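Local coordinates for PmbA-related protein (Thermotoga maritima, PDB 1VL4) that is of uncertain function but, as a member of the PmbA/TldD group in peptidase family U62, may act as a metallopeptidase, at residues A[222-227]-A[388-393]; A[241-246]-A[366-371]; A[283-288]-A[304-309]; A[292-297]-A[343-348]. All blocks are in the same frame, centred on the assembly; numbering follows the deposited sequence. Where two conformers were deposited one is given.

Interaction 1: A[222-227]-A[388-393]; sequences ISLIGS and FAKGYW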
loop_
_atom_site.group_PDB
_atom_site.type_symbol
_atom_site.label_atom_id
_atom_site.label_comp_id
_atom_site.label_asym_id
_atom_site.label_seq_id
_atom_site.Cartn_x
_atom_site.Cartn_y
_atom_site.Cartn_z
ATOM N N ILE A 222 -4.414 30.279 -2.041
ATOM C CA ILE A 222 -4.891 31.592 -2.450
ATOM C C ILE A 222 -4.056 32.171 -3.594
ATOM O O ILE A 222 -4.572 32.854 -4.483
ATOM C CB ILE A 222 -4.868 32.556 -1.252
ATOM C CG1 ILE A 222 -6.069 32.303 -0.343
ATOM C CG2 ILE A 222 -4.895 34.032 -1.690
ATOM C CD1 ILE A 222 -5.890 32.823 1.086
ATOM N N SER A 223 -2.752 31.910 -3.544
ATOM C CA SER A 223 -1.826 32.433 -4.530
ATOM C C SER A 223 -2.092 31.889 -5.940
ATOM O O SER A 223 -1.664 32.502 -6.932
ATOM C CB SER A 223 -0.392 32.155 -4.113
ATOM O OG SER A 223 -0.095 30.792 -4.197
ATOM N N LEU A 224 -2.799 30.761 -6.023
ATOM C CA LEU A 224 -3.173 30.171 -7.311
ATOM C C LEU A 224 -4.497 30.719 -7.850
ATOM O O LEU A 224 -4.912 30.361 -8.961
ATOM C CB LEU A 224 -3.242 28.646 -7.213
ATOM C CG LEU A 224 -1.922 27.976 -6.881
ATOM C CD1 LEU A 224 -2.187 26.506 -6.607
ATOM C CD2 LEU A 224 -0.900 28.174 -7.995
ATOM N N ILE A 225 -5.159 31.586 -7.096
ATOM C CA ILE A 225 -6.396 32.175 -7.600
ATOM C C ILE A 225 -6.033 33.050 -8.778
ATOM O O ILE A 225 -5.091 33.839 -8.679
ATOM C CB ILE A 225 -7.104 33.009 -6.538
ATOM C CG1 ILE A 225 -7.551 32.103 -5.369
ATOM C CG2 ILE A 225 -8.272 33.802 -7.165
ATOM C CD1 ILE A 225 -8.086 32.913 -4.208
ATOM N N GLY A 226 -6.798 32.911 -9.870
ATOM C CA GLY A 226 -6.534 33.594 -11.131
ATOM C C GLY A 226 -5.484 32.903 -11.994
ATOM O O GLY A 226 -4.909 33.518 -12.893
ATOM N N SER A 227 -5.206 31.640 -11.716
ATOM C CA SER A 227 -4.326 30.868 -12.563
ATOM C C SER A 227 -4.820 30.887 -14.005
ATOM O O SER A 227 -6.005 31.073 -14.270
ATOM C CB SER A 227 -4.177 29.441 -12.061
ATOM O OG SER A 227 -3.339 29.404 -10.917
ATOM N N PHE A 388 1.969 15.743 -13.609
ATOM C CA PHE A 388 1.145 16.906 -13.373
ATOM C C PHE A 388 1.858 17.796 -12.376
ATOM O O PHE A 388 2.595 17.318 -11.519
ATOM C CB PHE A 388 -0.214 16.524 -12.814
ATOM C CG PHE A 388 -1.051 15.717 -13.747
ATOM C CD1 PHE A 388 -0.920 14.338 -13.803
ATOM C CD2 PHE A 388 -1.993 16.324 -14.539
ATOM C CE1 PHE A 388 -1.706 13.588 -14.655
ATOM C CE2 PHE A 388 -2.785 15.575 -15.377
ATOM C CZ PHE A 388 -2.635 14.207 -15.432
ATOM N N ALA A 389 1.652 19.102 -12.502
ATOM C CA ALA A 389 2.393 20.052 -11.671
ATOM C C ALA A 389 1.581 21.310 -11.381
ATOM O O ALA A 389 0.573 21.588 -12.052
ATOM C CB ALA A 389 3.731 20.414 -12.351
ATOM N N LYS A 390 2.002 22.019 -10.338
ATOM C CA LYS A 390 1.450 23.334 -9.966
ATOM C C LYS A 390 2.600 24.339 -9.973
ATOM O O LYS A 390 3.715 24.002 -9.595
ATOM C CB LYS A 390 0.907 23.279 -8.528
ATOM C CG LYS A 390 -0.493 22.649 -8.351
ATOM C CD LYS A 390 -0.737 22.373 -6.859
ATOM C CE LYS A 390 -2.207 22.415 -6.497
ATOM N NZ LYS A 390 -2.965 21.196 -6.970
ATOM N N GLY A 391 2.309 25.570 -10.356
ATOM C CA GLY A 391 3.309 26.616 -10.357
ATOM C C GLY A 391 2.757 27.968 -10.810
ATOM O O GLY A 391 1.539 28.208 -10.766
ATOM N N TYR A 392 3.683 28.829 -11.260
ATOM C CA TYR A 392 3.439 30.240 -11.519
ATOM C C TYR A 392 4.216 30.645 -12.773
ATOM O O TYR A 392 5.220 30.007 -13.103
ATOM C CB TYR A 392 3.953 31.067 -10.320
ATOM C CG TYR A 392 3.263 30.694 -9.034
ATOM C CD1 TYR A 392 3.663 29.570 -8.329
ATOM C CD2 TYR A 392 2.153 31.411 -8.563
ATOM C CE1 TYR A 392 2.998 29.172 -7.182
ATOM C CE2 TYR A 392 1.484 31.019 -7.376
ATOM C CZ TYR A 392 1.918 29.900 -6.700
ATOM O OH TYR A 392 1.313 29.457 -5.528
ATOM N N TRP A 393 3.768 31.724 -13.412
ATOM C CA TRP A 393 4.486 32.401 -14.487
ATOM C C TRP A 393 5.233 33.594 -13.861
ATOM O O TRP A 393 4.686 34.311 -13.014
ATOM C CB TRP A 393 3.523 32.893 -15.580
ATOM C CG TRP A 393 4.252 33.597 -16.677
ATOM C CD1 TRP A 393 4.236 34.936 -16.957
ATOM C CD2 TRP A 393 5.162 33.002 -17.613
ATOM N NE1 TRP A 393 5.067 35.201 -18.021
ATOM C CE2 TRP A 393 5.667 34.032 -18.418
ATOM C CE3 TRP A 393 5.616 31.701 -17.828
ATOM C CZ2 TRP A 393 6.572 33.790 -19.450
ATOM C CZ3 TRP A 393 6.521 31.473 -18.846
ATOM C CH2 TRP A 393 6.985 32.498 -19.636
#
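The phenol ring of Tyr392 meets Ser223 at its edge, with the serine OG lying in the ring plane beside the hydroxyl, while Leu224 CD2 comes obliquely against the same end of the ring, 3.5 Å from Tyr392 CZ. Ser223 OG and Tyr392 OH lie only 2.4 Å apart, a hydrogen bond too short to be taken at face value, the more so as the serine has two conformers; either hydroxyl could be the donor. Ser223 OG also bonds to the carbonyl of Glu220, one turn back in its helix. Leu224, its CG beside the backbone N (chi1 -63°), forks between two partners: CD2 packs on the tyrosine, and CD1 stands 4.1 Å from Lys390 CE, crossing the lysine chain at about a right angle. The ammonium group of Lys390 is held by Ser195. An alanine at Leu224 is likely to open a gap between the tyrosine ring and the lysine methylenes, leaving both less firmly packed. The contact sets the end of helix 210-223, and the type II turn from Leu224 to Ser227, against strand 384-395; Arg194 of strand 194-202 also touches Leu224, and Ile399 and Thr369 of two adjacent strands touch Tyr392.

Interaction 2: A[241-246]-A[366-371]; sequences NTALLD and VVITEV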
loop_
_atom_site.group_PDB
_atom_site.type_symbol
_atom_site.label_atom_id
_atom_site.label_comp_id
_atom_site.label_asym_id
_atom_site.label_seq_id
_atom_site.Cartn_x
_atom_site.Cartn_y
_atom_site.Cartn_z
ATOM N N ASN A 241 11.788 23.994 -3.661
ATOM C CA ASN A 241 12.166 22.903 -2.765
ATOM C C ASN A 241 11.102 21.798 -2.614
ATOM O O ASN A 241 11.404 20.608 -2.751
ATOM C CB ASN A 241 12.698 23.428 -1.381
ATOM C CG ASN A 241 11.786 24.429 -0.670
ATOM O OD1 ASN A 241 10.585 24.529 -0.940
ATOM N ND2 ASN A 241 12.370 25.144 0.317
ATOM N N THR A 242 9.871 22.192 -2.335
ATOM C CA THR A 242 8.779 21.232 -2.130
ATOM C C THR A 242 8.551 20.301 -3.340
ATOM O O THR A 242 8.256 19.131 -3.152
ATOM C CB THR A 242 7.460 21.953 -1.842
ATOM O OG1 THR A 242 7.276 22.986 -2.815
ATOM C CG2 THR A 242 7.502 22.612 -0.502
ATOM N N ALA A 243 8.682 20.815 -4.571
ATOM C CA ALA A 243 8.554 19.951 -5.772
ATOM C C ALA A 243 9.797 19.041 -5.894
ATOM O O ALA A 243 9.701 17.827 -6.147
ATOM C CB ALA A 243 8.360 20.793 -7.018
ATOM N N LEU A 244 10.971 19.609 -5.658
ATOM C CA LEU A 244 12.206 18.880 -5.880
ATOM C C LEU A 244 12.362 17.786 -4.848
ATOM O O LEU A 244 12.879 16.722 -5.168
ATOM C CB LEU A 244 13.399 19.837 -5.884
ATOM C CG LEU A 244 14.766 19.213 -6.111
ATOM C CD1 LEU A 244 14.849 18.581 -7.502
ATOM C CD2 LEU A 244 15.821 20.291 -5.945
ATOM N N LEU A 245 11.920 18.044 -3.616
ATOM C CA LEU A 245 11.954 17.034 -2.551
ATOM C C LEU A 245 11.234 15.756 -3.012
ATOM O O LEU A 245 11.720 14.676 -2.735
ATOM C CB LEU A 245 11.296 17.529 -1.247
ATOM C CG LEU A 245 12.101 18.516 -0.435
ATOM C CD1 LEU A 245 11.216 19.163 0.607
ATOM C CD2 LEU A 245 13.310 17.784 0.182
ATOM N N ASP A 246 10.083 15.880 -3.665
ATOM C CA ASP A 246 9.394 14.675 -4.212
ATOM C C ASP A 246 10.087 14.075 -5.443
ATOM O O ASP A 246 10.270 12.845 -5.556
ATOM C CB ASP A 246 7.950 14.966 -4.579
ATOM C CG ASP A 246 7.101 15.370 -3.393
ATOM O OD1 ASP A 246 7.456 15.055 -2.227
ATOM O OD2 ASP A 246 6.074 16.048 -3.646
ATOM N N VAL A 366 8.950 29.595 -15.606
ATOM C CA VAL A 366 7.970 28.908 -14.786
ATOM C C VAL A 366 8.552 28.603 -13.412
ATOM O O VAL A 366 9.705 28.207 -13.298
ATOM C CB VAL A 366 7.543 27.585 -15.429
ATOM C CG1 VAL A 366 6.517 26.871 -14.526
ATOM C CG2 VAL A 366 6.962 27.838 -16.822
ATOM N N VAL A 367 7.738 28.798 -12.384
ATOM C CA VAL A 367 8.034 28.297 -11.050
ATOM C C VAL A 367 7.139 27.059 -10.827
ATOM O O VAL A 367 5.944 27.127 -11.002
ATOM C CB VAL A 367 7.762 29.345 -9.959
ATOM C CG1 VAL A 367 7.818 28.701 -8.547
ATOM C CG2 VAL A 367 8.751 30.525 -10.072
ATOM N N ILE A 368 7.738 25.933 -10.481
ATOM C CA ILE A 368 6.967 24.754 -10.135
ATOM C C ILE A 368 7.120 24.511 -8.648
ATOM O O ILE A 368 8.234 24.329 -8.143
ATOM C CB ILE A 368 7.345 23.549 -11.029
ATOM C CG1 ILE A 368 6.609 23.710 -12.359
ATOM C CG2 ILE A 368 6.953 22.171 -10.390
ATOM C CD1 ILE A 368 7.308 23.096 -13.445
ATOM N N THR A 369 5.974 24.523 -7.963
ATOM C CA THR A 369 5.915 24.419 -6.499
ATOM C C THR A 369 5.522 23.038 -5.994
ATOM O O THR A 369 5.869 22.693 -4.886
ATOM C CB THR A 369 4.906 25.401 -5.899
ATOM O OG1 THR A 369 3.634 25.223 -6.545
ATOM C CG2 THR A 369 5.391 26.845 -6.095
ATOM N N GLU A 370 4.785 22.282 -6.794
ATOM C CA GLU A 370 4.390 20.918 -6.432
ATOM C C GLU A 370 4.301 20.061 -7.685
ATOM O O GLU A 370 3.947 20.556 -8.770
ATOM C CB GLU A 370 3.030 20.911 -5.721
ATOM C CG GLU A 370 2.906 21.933 -4.545
ATOM C CD GLU A 370 3.736 21.551 -3.336
ATOM O OE1 GLU A 370 4.258 20.395 -3.296
ATOM O OE2 GLU A 370 3.864 22.404 -2.420
ATOM N N VAL A 371 4.655 18.784 -7.531
ATOM C CA VAL A 371 4.408 17.752 -8.567
ATOM C C VAL A 371 3.508 16.610 -8.024
ATOM O O VAL A 371 3.492 16.327 -6.848
ATOM C CB VAL A 371 5.730 17.166 -9.104
ATOM C CG1 VAL A 371 6.459 18.175 -9.970
ATOM C CG2 VAL A 371 6.647 16.693 -7.967
HETATM O O HOH W 1 5.469 18.260 -4.841
#
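Thr242, in the first turn of its helix, reaches across to the strand through its hydroxyl, OG1 donating to Thr369 O at 2.5 Å and lying in the plane of that carbonyl. The torsion that permits this holds OG1 between the backbone N and the carbonyl carbon (chi1 48°), turned to the strand. Next to it Ala243 is small enough to bring the helix in close: its CB lies 3.7 Å from Ile368 O and 3.9 Å from Ile368 CG2. Val371 CG2 continues the apolar seam, 4.0 Å from Asp246 CB. Around this first shell a water is held by three groups: it accepts from Val371 N (2.9 Å) and bonds to Asp246 OD2 (2.6 Å) and Glu370 OE1 (2.9 Å), so it comes between two carboxylates that would otherwise probably repel each other. Farther out, Arg240 steadies both Thr242 and Glu370, giving NE to the threonine hydroxyl and NH1 to Glu370 OE2 in a salt bridge. Thr369 and Glu370 together face Lys390 in a classic beta bulge. The helix segment crosses the strand segment at 49°, with 5.9 Å between the axes at closest approach. Helix 241-247 directly follows strand 233-239, the parallel neighbour of strand 365-372, while strand 384-395 pairs antiparallel on the other edge and helix 355-362 packs on Val367.

Interaction 3: A[283-288]-A[304-309]; sequences KDLPYH and TTEKFV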
loop_
_atom_site.group_PDB
_atom_site.type_symbol
_atom_site.label_atom_id
_atom_site.label_comp_id
_atom_site.label_asym_id
_atom_site.label_seq_id
_atom_site.Cartn_x
_atom_site.Cartn_y
_atom_site.Cartn_z
ATOM N N LYS A 283 24.541 14.497 -1.330
ATOM C CA LYS A 283 25.150 13.707 -0.274
ATOM C C LYS A 283 24.127 12.771 0.351
ATOM O O LYS A 283 22.902 13.013 0.373
ATOM C CB LYS A 283 25.712 14.635 0.826
ATOM C CG LYS A 283 26.818 15.596 0.403
ATOM C CD LYS A 283 27.617 16.100 1.613
ATOM C CE LYS A 283 28.744 15.189 2.051
ATOM N NZ LYS A 283 29.402 15.790 3.264
ATOM N N ASP A 284 24.657 11.676 0.885
ATOM C CA ASP A 284 23.880 10.799 1.790
ATOM C C ASP A 284 24.360 11.133 3.181
ATOM O O ASP A 284 25.552 11.001 3.475
ATOM C CB ASP A 284 24.117 9.317 1.447
ATOM C CG ASP A 284 23.373 8.338 2.433
ATOM O OD1 ASP A 284 22.449 8.775 3.150
ATOM O OD2 ASP A 284 23.774 7.158 2.549
ATOM N N LEU A 285 23.435 11.641 4.001
ATOM C CA LEU A 285 23.756 12.081 5.356
ATOM C C LEU A 285 23.122 11.126 6.363
ATOM O O LEU A 285 21.932 10.857 6.277
ATOM C CB LEU A 285 23.179 13.478 5.595
ATOM C CG LEU A 285 24.041 14.704 5.557
ATOM C CD1 LEU A 285 24.999 14.801 4.369
ATOM C CD2 LEU A 285 23.126 15.895 5.672
ATOM N N PRO A 286 23.904 10.615 7.348
ATOM C CA PRO A 286 23.284 9.783 8.427
ATOM C C PRO A 286 22.248 10.517 9.291
ATOM O O PRO A 286 21.362 9.909 9.868
ATOM C CB PRO A 286 24.488 9.392 9.291
ATOM C CG PRO A 286 25.695 9.521 8.346
ATOM C CD PRO A 286 25.378 10.657 7.429
ATOM N N TYR A 287 22.445 11.812 9.440
ATOM C CA TYR A 287 21.662 12.584 10.363
ATOM C C TYR A 287 21.405 13.993 9.898
ATOM O O TYR A 287 22.284 14.645 9.373
ATOM C CB TYR A 287 22.323 12.608 11.715
ATOM C CG TYR A 287 21.725 13.555 12.716
ATOM C CD1 TYR A 287 20.654 13.179 13.555
ATOM C CD2 TYR A 287 22.291 14.809 12.892
ATOM C CE1 TYR A 287 20.124 14.083 14.489
ATOM C CE2 TYR A 287 21.750 15.716 13.782
ATOM C CZ TYR A 287 20.689 15.339 14.593
ATOM O OH TYR A 287 20.284 16.255 15.512
ATOM N N HIS A 288 20.164 14.429 10.132
ATOM C CA HIS A 288 19.763 15.820 10.131
ATOM C C HIS A 288 18.714 15.958 11.263
ATOM O O HIS A 288 17.892 15.067 11.462
ATOM C CB HIS A 288 19.146 16.177 8.774
ATOM C CG HIS A 288 18.782 17.625 8.647
ATOM N ND1 HIS A 288 17.719 18.195 9.329
ATOM C CD2 HIS A 288 19.354 18.625 7.936
ATOM C CE1 HIS A 288 17.631 19.474 9.004
ATOM N NE2 HIS A 288 18.595 19.753 8.144
ATOM N N THR A 304 26.088 3.754 9.453
ATOM C CA THR A 304 25.758 4.701 8.396
ATOM C C THR A 304 26.931 5.692 8.236
ATOM O O THR A 304 27.661 5.993 9.195
ATOM C CB THR A 304 24.446 5.400 8.712
ATOM O OG1 THR A 304 24.487 5.986 10.015
ATOM C CG2 THR A 304 23.292 4.467 8.639
ATOM N N THR A 305 27.139 6.130 7.014
ATOM C CA THR A 305 28.251 6.972 6.622
ATOM C C THR A 305 27.745 8.190 5.842
ATOM O O THR A 305 26.687 8.163 5.187
ATOM C CB THR A 305 29.290 6.194 5.748
ATOM O OG1 THR A 305 28.696 5.768 4.534
ATOM C CG2 THR A 305 29.834 4.987 6.477
ATOM N N GLU A 306 28.515 9.264 5.941
ATOM C CA GLU A 306 28.322 10.489 5.159
ATOM C C GLU A 306 29.243 10.492 3.939
ATOM O O GLU A 306 30.477 10.312 4.037
ATOM C CB GLU A 306 28.541 11.711 6.010
ATOM C CG GLU A 306 28.392 13.086 5.276
ATOM C CD GLU A 306 28.448 14.262 6.229
ATOM O OE1 GLU A 306 28.592 14.025 7.456
ATOM O OE2 GLU A 306 28.319 15.414 5.738
ATOM N N LYS A 307 28.664 10.742 2.781
ATOM C CA LYS A 307 29.477 10.776 1.561
ATOM C C LYS A 307 28.769 11.533 0.463
ATOM O O LYS A 307 27.561 11.648 0.481
ATOM C CB LYS A 307 29.826 9.370 1.055
ATOM C CG LYS A 307 28.638 8.552 0.666
ATOM C CD LYS A 307 27.920 7.970 1.867
ATOM C CE LYS A 307 27.219 6.668 1.574
ATOM N NZ LYS A 307 26.382 6.323 2.754
ATOM N N PHE A 308 29.540 11.982 -0.514
ATOM C CA PHE A 308 28.948 12.445 -1.772
ATOM C C PHE A 308 28.510 11.284 -2.674
ATOM O O PHE A 308 29.253 10.323 -2.933
ATOM C CB PHE A 308 29.902 13.350 -2.537
ATOM C CG PHE A 308 30.172 14.655 -1.846
ATOM C CD1 PHE A 308 29.327 15.741 -2.025
ATOM C CD2 PHE A 308 31.301 14.796 -1.047
ATOM C CE1 PHE A 308 29.574 16.899 -1.413
ATOM C CE2 PHE A 308 31.575 15.995 -0.430
ATOM C CZ PHE A 308 30.699 17.047 -0.604
ATOM N N VAL A 309 27.285 11.394 -3.152
ATOM C CA VAL A 309 26.860 10.609 -4.287
ATOM C C VAL A 309 27.235 11.353 -5.591
ATOM O O VAL A 309 27.856 10.779 -6.477
ATOM C CB VAL A 309 25.362 10.265 -4.211
ATOM C CG1 VAL A 309 24.974 9.354 -5.400
ATOM C CG2 VAL A 309 25.074 9.541 -2.898
#
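Asp284 and Lys307 face each other as an antiparallel hydrogen-bonded pair and satisfy one another twice through the backbone: Asp284 N donates to Lys307 O at 2.9 Å, and Lys307 N returns a longer bond to Asp284 O at 3.2 Å. Their side chains run side by side in the same direction and join in a salt bridge, Lys307 NZ to Asp284 OD2 at 2.7 Å, with the amine above the carboxylate plane. The lysine chain bends at chi2 (-78°), which brings its amine back toward Thr305, two residues earlier, whose OG1 (3.0 Å from NZ) also bonds to Thr333 O. Thr305 O and Asn335 OD1 are in reach of NZ too, more acceptors than it has protons, so some must share; Thr305 O, met from well above its carbonyl plane, is the least well directed. Asn335 ND2 donates to Asp284 OD2, and Val344 N to OD1, so each carboxylate oxygen has a donor. On the opposite face of the sheet Lys283 pairs with Phe308 in a non-hydrogen-bonded position. Its CE sits over the ring centre in a CH-pi contact, 3.8 Å from the centroid, and NZ adds an off-centre cation-pi approach. That amine forms a salt bridge with Glu306, NZ to OE2 at 2.7 Å, on the anti side of the carboxylate; Arg114 takes Glu306 OE1. Beyond the ladder, Pro286 CB rests 3.5 Å from Thr304 OG1, whose hydroxyl bonds to Thr295 O. The arrangement is part of an antiparallel ladder between successive strands of a mixed sheet, 282-285 and 307-311, which a Val309-Ile282 backbone bond continues.

Interaction 4: A[292-297]-A[343-348]; sequences LSSTPF and PVNLML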
loop_
_atom_site.group_PDB
_atom_site.type_symbol
_atom_site.label_atom_id
_atom_site.label_comp_id
_atom_site.label_asym_id
_atom_site.label_seq_id
_atom_site.Cartn_x
_atom_site.Cartn_y
_atom_site.Cartn_z
ATOM N N LEU A 292 13.737 12.400 10.025
ATOM C CA LEU A 292 13.235 11.445 11.004
ATOM C C LEU A 292 13.643 10.001 10.720
ATOM O O LEU A 292 13.480 9.173 11.582
ATOM C CB LEU A 292 11.724 11.555 11.175
ATOM C CG LEU A 292 11.225 12.949 11.590
ATOM C CD1 LEU A 292 9.696 12.933 11.915
ATOM C CD2 LEU A 292 12.032 13.509 12.753
ATOM N N SER A 293 14.202 9.718 9.538
ATOM C CA SER A 293 14.844 8.447 9.277
ATOM C C SER A 293 16.317 8.359 9.721
ATOM O O SER A 293 16.908 7.293 9.596
ATOM C CB SER A 293 14.743 8.108 7.821
ATOM O OG SER A 293 13.337 7.891 7.569
ATOM N N SER A 294 16.856 9.434 10.304
ATOM C CA SER A 294 18.250 9.478 10.748
ATOM C C SER A 294 18.521 8.319 11.696
ATOM O O SER A 294 17.681 8.011 12.528
ATOM C CB SER A 294 18.576 10.802 11.395
ATOM O OG SER A 294 18.414 11.931 10.498
ATOM N N THR A 295 19.652 7.628 11.502
ATOM C CA THR A 295 19.974 6.442 12.271
ATOM C C THR A 295 21.465 6.208 12.140
ATOM O O THR A 295 22.024 6.544 11.118
ATOM C CB THR A 295 19.204 5.200 11.763
ATOM O OG1 THR A 295 19.562 4.037 12.550
ATOM C CG2 THR A 295 19.460 4.926 10.267
ATOM N N PRO A 296 22.104 5.716 13.196
ATOM C CA PRO A 296 23.523 5.380 13.191
ATOM C C PRO A 296 23.870 4.049 12.539
ATOM O O PRO A 296 25.037 3.776 12.345
ATOM C CB PRO A 296 23.874 5.388 14.677
ATOM C CG PRO A 296 22.643 5.095 15.337
ATOM C CD PRO A 296 21.523 5.606 14.553
ATOM N N PHE A 297 22.874 3.213 12.198
ATOM C CA PHE A 297 23.167 1.942 11.552
ATOM C C PHE A 297 22.065 1.541 10.669
ATOM O O PHE A 297 20.875 1.950 10.871
ATOM C CB PHE A 297 23.582 0.856 12.584
ATOM C CG PHE A 297 22.535 0.606 13.669
ATOM C CD1 PHE A 297 21.439 -0.207 13.409
ATOM C CD2 PHE A 297 22.663 1.184 14.913
ATOM C CE1 PHE A 297 20.507 -0.472 14.375
ATOM C CE2 PHE A 297 21.731 0.973 15.891
ATOM C CZ PHE A 297 20.643 0.157 15.641
ATOM N N PRO A 343 19.524 5.681 0.670
ATOM C CA PRO A 343 20.162 6.707 1.468
ATOM C C PRO A 343 19.406 6.897 2.766
ATOM O O PRO A 343 18.253 6.468 2.882
ATOM C CB PRO A 343 20.044 7.989 0.591
ATOM C CG PRO A 343 19.012 7.735 -0.358
ATOM C CD PRO A 343 18.810 6.248 -0.494
ATOM N N VAL A 344 20.046 7.538 3.728
ATOM C CA VAL A 344 19.383 7.833 4.991
ATOM C C VAL A 344 18.679 9.191 4.783
ATOM O O VAL A 344 17.469 9.257 4.762
ATOM C CB VAL A 344 20.389 7.826 6.182
ATOM C CG1 VAL A 344 19.706 8.201 7.456
ATOM C CG2 VAL A 344 21.050 6.408 6.328
ATOM N N ASN A 345 19.458 10.252 4.643
ATOM C CA ASN A 345 18.937 11.542 4.207
ATOM C C ASN A 345 19.627 11.887 2.904
ATOM O O ASN A 345 20.840 12.029 2.871
ATOM C CB ASN A 345 19.224 12.625 5.213
ATOM C CG ASN A 345 18.537 12.384 6.573
ATOM O OD1 ASN A 345 17.356 12.659 6.725
ATOM N ND2 ASN A 345 19.328 11.909 7.581
ATOM N N LEU A 346 18.874 11.980 1.830
ATOM C CA LEU A 346 19.485 12.314 0.554
ATOM C C LEU A 346 19.337 13.820 0.347
ATOM O O LEU A 346 18.246 14.272 0.058
ATOM C CB LEU A 346 18.829 11.562 -0.599
ATOM C CG LEU A 346 19.525 11.745 -1.972
ATOM C CD1 LEU A 346 20.883 11.099 -1.957
ATOM C CD2 LEU A 346 18.682 11.215 -3.064
ATOM N N MET A 347 20.465 14.543 0.395
ATOM C CA MET A 347 20.483 15.988 0.412
ATOM C C MET A 347 21.150 16.603 -0.804
ATOM O O MET A 347 22.325 16.379 -1.049
ATOM C CB MET A 347 21.193 16.491 1.668
ATOM C CG MET A 347 21.243 17.996 1.778
ATOM S SD MET A 347 21.751 18.523 3.387
ATOM C CE MET A 347 21.691 20.292 3.237
ATOM N N LEU A 348 20.425 17.480 -1.476
ATOM C CA LEU A 348 21.030 18.374 -2.465
ATOM C C LEU A 348 21.591 19.571 -1.727
ATOM O O LEU A 348 20.875 20.249 -0.986
ATOM C CB LEU A 348 20.004 18.840 -3.516
ATOM C CG LEU A 348 20.567 19.910 -4.486
ATOM C CD1 LEU A 348 21.402 19.197 -5.457
ATOM C CD2 LEU A 348 19.503 20.645 -5.219
HETATM O O HOH W 2 15.125 11.301 7.342
#
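A polar bond from the amide of Asn345 to the hydroxyl of Ser294, flanked by a valine, fastens an irregular segment to the start of strand 345-348. Asn345 ND2 donates to Ser294 OG at 3.1 Å, nearly straight at 165° and close to the amide plane. Both ends of the asparagine amide serve the loop: OD1 takes a bond from a water at 2.7 Å, and that water accepts from Ser293 N at 2.9 Å. ND2 donates also to Leu285 O, while Ser294 OG bonds in addition to Gly291 O and His288 N, so both buried polar groups have several partners. Beside them Val344 CG1, anti to the backbone N (chi1 177°), lies against the loop backbone, 3.6 Å from Ser293 O and 3.8 Å from Ser294 CA. A leucine in place of Asn345 would probably leave Ser294 OG and Leu285 O without this donor and the water without this acceptor. Strand 345-348 lies between strands 282-285 and 432-434 in its sheet, with Ile252 of helix 252-255 against Leu346; Leu292, Pro296 and Phe297 of segment 292-297 pack on strand 172-188.

In the fold
Interactions 1 and 2 share one sheet, their centres 12 Å apart: strands 384-395 and 365-372 are neighbours, Tyr392 N lies 2.8 Å from Val367 O, and Lys390 O lies 2.8 Å from Thr369 N. Interactions 3 and 4, centred 7 Å apart, meet at a second sheet, where Pro286 O packs 3.3 Å from Ser294 CB and their segments alternate along the chain. The two pairs meet where Leu244 CD2 of interaction 2 packs 3.8 Å from Leu348 CD2 of interaction 4. Interaction 1 lies far from the second pair, its nearest atoms about 24 Å from interaction 3 and about 17 Å from interaction 4. None can be tied here to a metal or substrate site.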